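Local atomic coordinates of sortase-like protein (Streptococcus suis, PDB entry 3RE9), a protein that probably acts as a class C sortase, a cysteine transpeptidase of the kind that joins pilin subunits on the surface of Gram-positive bacteria. Residues A[128-133]-A[165-170]. Sequence-based numbering, arbitrary orientation.
Sequences DQIVVA and LLVRGH
The carbonyl oxygen of R168 takes two amide hydrogens from successive residues of the opposing strand. D128 N reaches R168 O at 2.8 Å, whereas Q129 N is a weak donor to the same oxygen at 3.4 Å. Two residues thus face one, which makes a classic beta bulge, and beyond it antiparallel pairing is regular: R168 N returns a bond to Q129 O, and V131 and L166 exchange both of theirs. At the bulge the D128 carboxylate also lies beside R168. D128 CG sits between its own backbone N and carbonyl carbon (chi1 73°), and the R168 chain, extended as far as CD, bends at chi3, which carries the guanidinium over to D128 and Q129. R168 NE then meets the syn side of D128 OD1 at 2.9 Å, close to the guanidinium plane, in a salt bridge whose two planes are 45° apart. The Q129 amide stacks over one face of the guanidinium, 21° from parallel, with OE1 offset toward the rim, while Q129 NE2 bonds to E140 and to a water that donates in turn to L166 O. Such neighbours probably help to fix the rotation of the arginine head. On the other face of the sheet I130 lies alongside L165 and V167, with I130 CG2 3.6 Å from L165 CD1; V132 CG2 touches the same methyl at 4.1 Å. Strand 148-156 flanks 165-170 on its far edge, pairing through L165, V167 and G169, so 163-172 is an inner strand between 148-156 and 122-133. This bulged antiparallel pairing belongs to the eight-stranded beta-barrel core of the sortase fold.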
ATOM      1  N   ASP A 128      -2.650  12.386   6.490  1.00 16.85           N
ATOM      2  CA  ASP A 128      -1.872  13.516   7.009  1.00 16.98           C
ATOM      3  C   ASP A 128      -1.088  14.338   5.959  1.00 17.22           C
ATOM      4  O   ASP A 128      -0.456  15.344   6.318  1.00 16.32           O
ATOM      5  CB  ASP A 128      -0.933  13.051   8.126  1.00 17.88           C
ATOM      6  CG  ASP A 128       0.254  12.237   7.613  1.00 19.77           C
ATOM      7  OD1 ASP A 128       0.253  11.842   6.430  1.00 22.66           O
ATOM      8  OD2 ASP A 128       1.191  11.980   8.405  1.00 21.91           O
ATOM      9  N   GLN A 129      -1.132  13.905   4.676  1.00 16.72           N
ATOM     10  CA  GLN A 129      -0.400  14.545   3.573  1.00 15.69           C
ATOM     11  C   GLN A 129      -0.889  14.104   2.183  1.00 15.18           C
ATOM     12  O   GLN A 129      -1.023  12.924   1.908  1.00 14.76           O
ATOM     13  CB  GLN A 129       1.090  14.289   3.711  1.00 15.39           C
ATOM     14  CG  GLN A 129       1.922  14.764   2.547  1.00 17.85           C
ATOM     15  CD  GLN A 129       3.397  14.504   2.774  1.00 20.59           C
ATOM     16  OE1 GLN A 129       3.989  15.061   3.701  1.00 22.10           O
ATOM     17  NE2 GLN A 129       3.994  13.633   1.951  1.00 20.14           N
ATOM     18  N   ILE A 130      -1.173  15.077   1.327  1.00 14.97           N
ATOM     19  CA  ILE A 130      -1.587  14.836  -0.052  1.00 14.90           C
ATOM     20  C   ILE A 130      -0.625  15.625  -0.933  1.00 14.52           C
ATOM     21  O   ILE A 130      -0.392  16.814  -0.720  1.00 14.75           O
ATOM     22  CB  ILE A 130      -3.060  15.224  -0.302  1.00 14.92           C
ATOM     23  CG1 ILE A 130      -3.966  14.343   0.542  1.00 15.32           C
ATOM     24  CG2 ILE A 130      -3.445  15.115  -1.797  1.00 14.32           C
ATOM     25  CD1 ILE A 130      -5.293  14.974   0.835  1.00 16.01           C
ATOM     26  N   VAL A 131      -0.038  14.929  -1.896  1.00 14.15           N
ATOM     27  CA  VAL A 131       1.030  15.461  -2.715  1.00 13.85           C
ATOM     28  C   VAL A 131       0.698  15.102  -4.168  1.00 14.07           C
ATOM     29  O   VAL A 131       0.223  14.006  -4.447  1.00 13.02           O
ATOM     30  CB  VAL A 131       2.415  14.908  -2.229  1.00 13.58           C
ATOM     31  CG1 VAL A 131       3.429  14.803  -3.347  1.00 13.86           C
ATOM     32  CG2 VAL A 131       2.975  15.776  -1.108  1.00 14.20           C
ATOM     33  N   VAL A 132       0.895  16.060  -5.071  1.00 15.13           N
ATOM     34  CA  VAL A 132       0.891  15.783  -6.494  1.00 16.40           C
ATOM     35  C   VAL A 132       2.354  15.809  -6.941  1.00 17.81           C
ATOM     36  O   VAL A 132       3.010  16.860  -6.890  1.00 17.94           O
ATOM     37  CB  VAL A 132      -0.005  16.788  -7.281  1.00 16.57           C
ATOM     38  CG1 VAL A 132       0.168  16.633  -8.797  1.00 15.14           C
ATOM     39  CG2 VAL A 132      -1.459  16.611  -6.877  1.00 15.30           C
ATOM     40  N   ALA A 133       2.862  14.641  -7.339  1.00 18.80           N
ATOM     41  CA  ALA A 133       4.260  14.480  -7.754  1.00 20.03           C
ATOM     42  C   ALA A 133       4.403  13.993  -9.199  1.00 20.97           C
ATOM     43  O   ALA A 133       3.492  13.379  -9.758  1.00 20.69           O
ATOM     44  CB  ALA A 133       4.985  13.524  -6.812  1.00 19.75           C
ATOM     45  N   LEU A 165      -0.999  11.280  -7.853  1.00 11.89           N
ATOM     46  CA  LEU A 165      -1.561  11.739  -6.604  1.00 10.97           C
ATOM     47  C   LEU A 165      -1.160  10.797  -5.454  1.00 11.40           C
ATOM     48  O   LEU A 165      -1.503   9.625  -5.488  1.00 11.32           O
ATOM     49  CB  LEU A 165      -3.087  11.818  -6.736  1.00 10.91           C
ATOM     50  CG  LEU A 165      -3.930  12.182  -5.535  1.00  8.23           C
ATOM     51  CD1 LEU A 165      -3.536  13.552  -5.020  1.00  6.20           C
ATOM     52  CD2 LEU A 165      -5.352  12.170  -5.969  1.00  8.00           C
ATOM     53  N   LEU A 166      -0.454  11.331  -4.442  1.00 11.19           N
ATOM     54  CA  LEU A 166       0.034  10.570  -3.299  1.00 10.71           C
ATOM     55  C   LEU A 166      -0.711  10.972  -2.048  1.00 11.02           C
ATOM     56  O   LEU A 166      -0.407  12.009  -1.429  1.00 10.65           O
ATOM     57  CB  LEU A 166       1.540  10.802  -3.051  1.00 11.22           C
ATOM     58  CG  LEU A 166       2.598  10.800  -4.149  1.00 11.16           C
ATOM     59  CD1 LEU A 166       3.945  10.575  -3.545  1.00 10.19           C
ATOM     60  CD2 LEU A 166       2.309   9.717  -5.156  1.00 13.01           C
ATOM     61  N   VAL A 167      -1.677  10.140  -1.666  1.00 11.11           N
ATOM     62  CA  VAL A 167      -2.480  10.358  -0.468  1.00 11.51           C
ATOM     63  C   VAL A 167      -1.984   9.487   0.684  1.00 11.63           C
ATOM     64  O   VAL A 167      -2.160   8.279   0.652  1.00 12.45           O
ATOM     65  CB  VAL A 167      -3.964  10.090  -0.762  1.00 11.09           C
ATOM     66  CG1 VAL A 167      -4.815  10.568   0.374  1.00 10.85           C
ATOM     67  CG2 VAL A 167      -4.351  10.792  -2.048  1.00 11.60           C
ATOM     68  N   ARG A 168      -1.374  10.110   1.697  1.00 12.29           N
ATOM     69  CA  ARG A 168      -0.670   9.404   2.767  1.00 12.63           C
ATOM     70  C   ARG A 168      -1.343   9.504   4.134  1.00 12.71           C
ATOM     71  O   ARG A 168      -1.729  10.577   4.534  1.00 13.55           O
ATOM     72  CB  ARG A 168       0.752   9.940   2.895  1.00 12.86           C
ATOM     73  CG  ARG A 168       1.605   9.117   3.886  1.00 13.46           C
ATOM     74  CD  ARG A 168       2.886   9.800   4.237  1.00 13.64           C
ATOM     75  NE  ARG A 168       2.680  10.995   5.055  1.00 15.53           N
ATOM     76  CZ  ARG A 168       3.682  11.705   5.573  1.00 16.70           C
ATOM     77  NH1 ARG A 168       4.933  11.336   5.353  1.00 18.33           N
ATOM     78  NH2 ARG A 168       3.451  12.788   6.285  1.00 15.12           N
ATOM     79  N   GLY A 169      -1.446   8.384   4.853  1.00 12.97           N
ATOM     80  CA  GLY A 169      -1.952   8.358   6.216  1.00 12.85           C
ATOM     81  C   GLY A 169      -0.960   7.739   7.176  1.00 13.00           C
ATOM     82  O   GLY A 169      -0.199   6.887   6.772  1.00 13.16           O
ATOM     83  N   HIS A 170      -0.965   8.163   8.441  1.00 13.41           N
ATOM     84  CA  HIS A 170      -0.177   7.501   9.511  1.00 14.32           C
ATOM     85  C   HIS A 170      -1.084   6.494  10.232  1.00 14.35           C
ATOM     86  O   HIS A 170      -2.306   6.651  10.253  1.00 14.77           O
ATOM     87  CB  HIS A 170       0.424   8.509  10.514  1.00 14.26           C
ATOM     88  CG  HIS A 170      -0.605   9.340  11.234  1.00 16.77           C
ATOM     89  ND1 HIS A 170      -1.019  10.580  10.780  1.00 19.73           N
ATOM     90  CD2 HIS A 170      -1.317   9.099  12.362  1.00 16.91           C
ATOM     91  CE1 HIS A 170      -1.944  11.062  11.596  1.00 19.22           C
ATOM     92  NE2 HIS A 170      -2.141  10.185  12.564  1.00 18.63           N
TER
HETATM   93  O   HOH W   1       1.971  12.142   0.331  1.00  2.67           O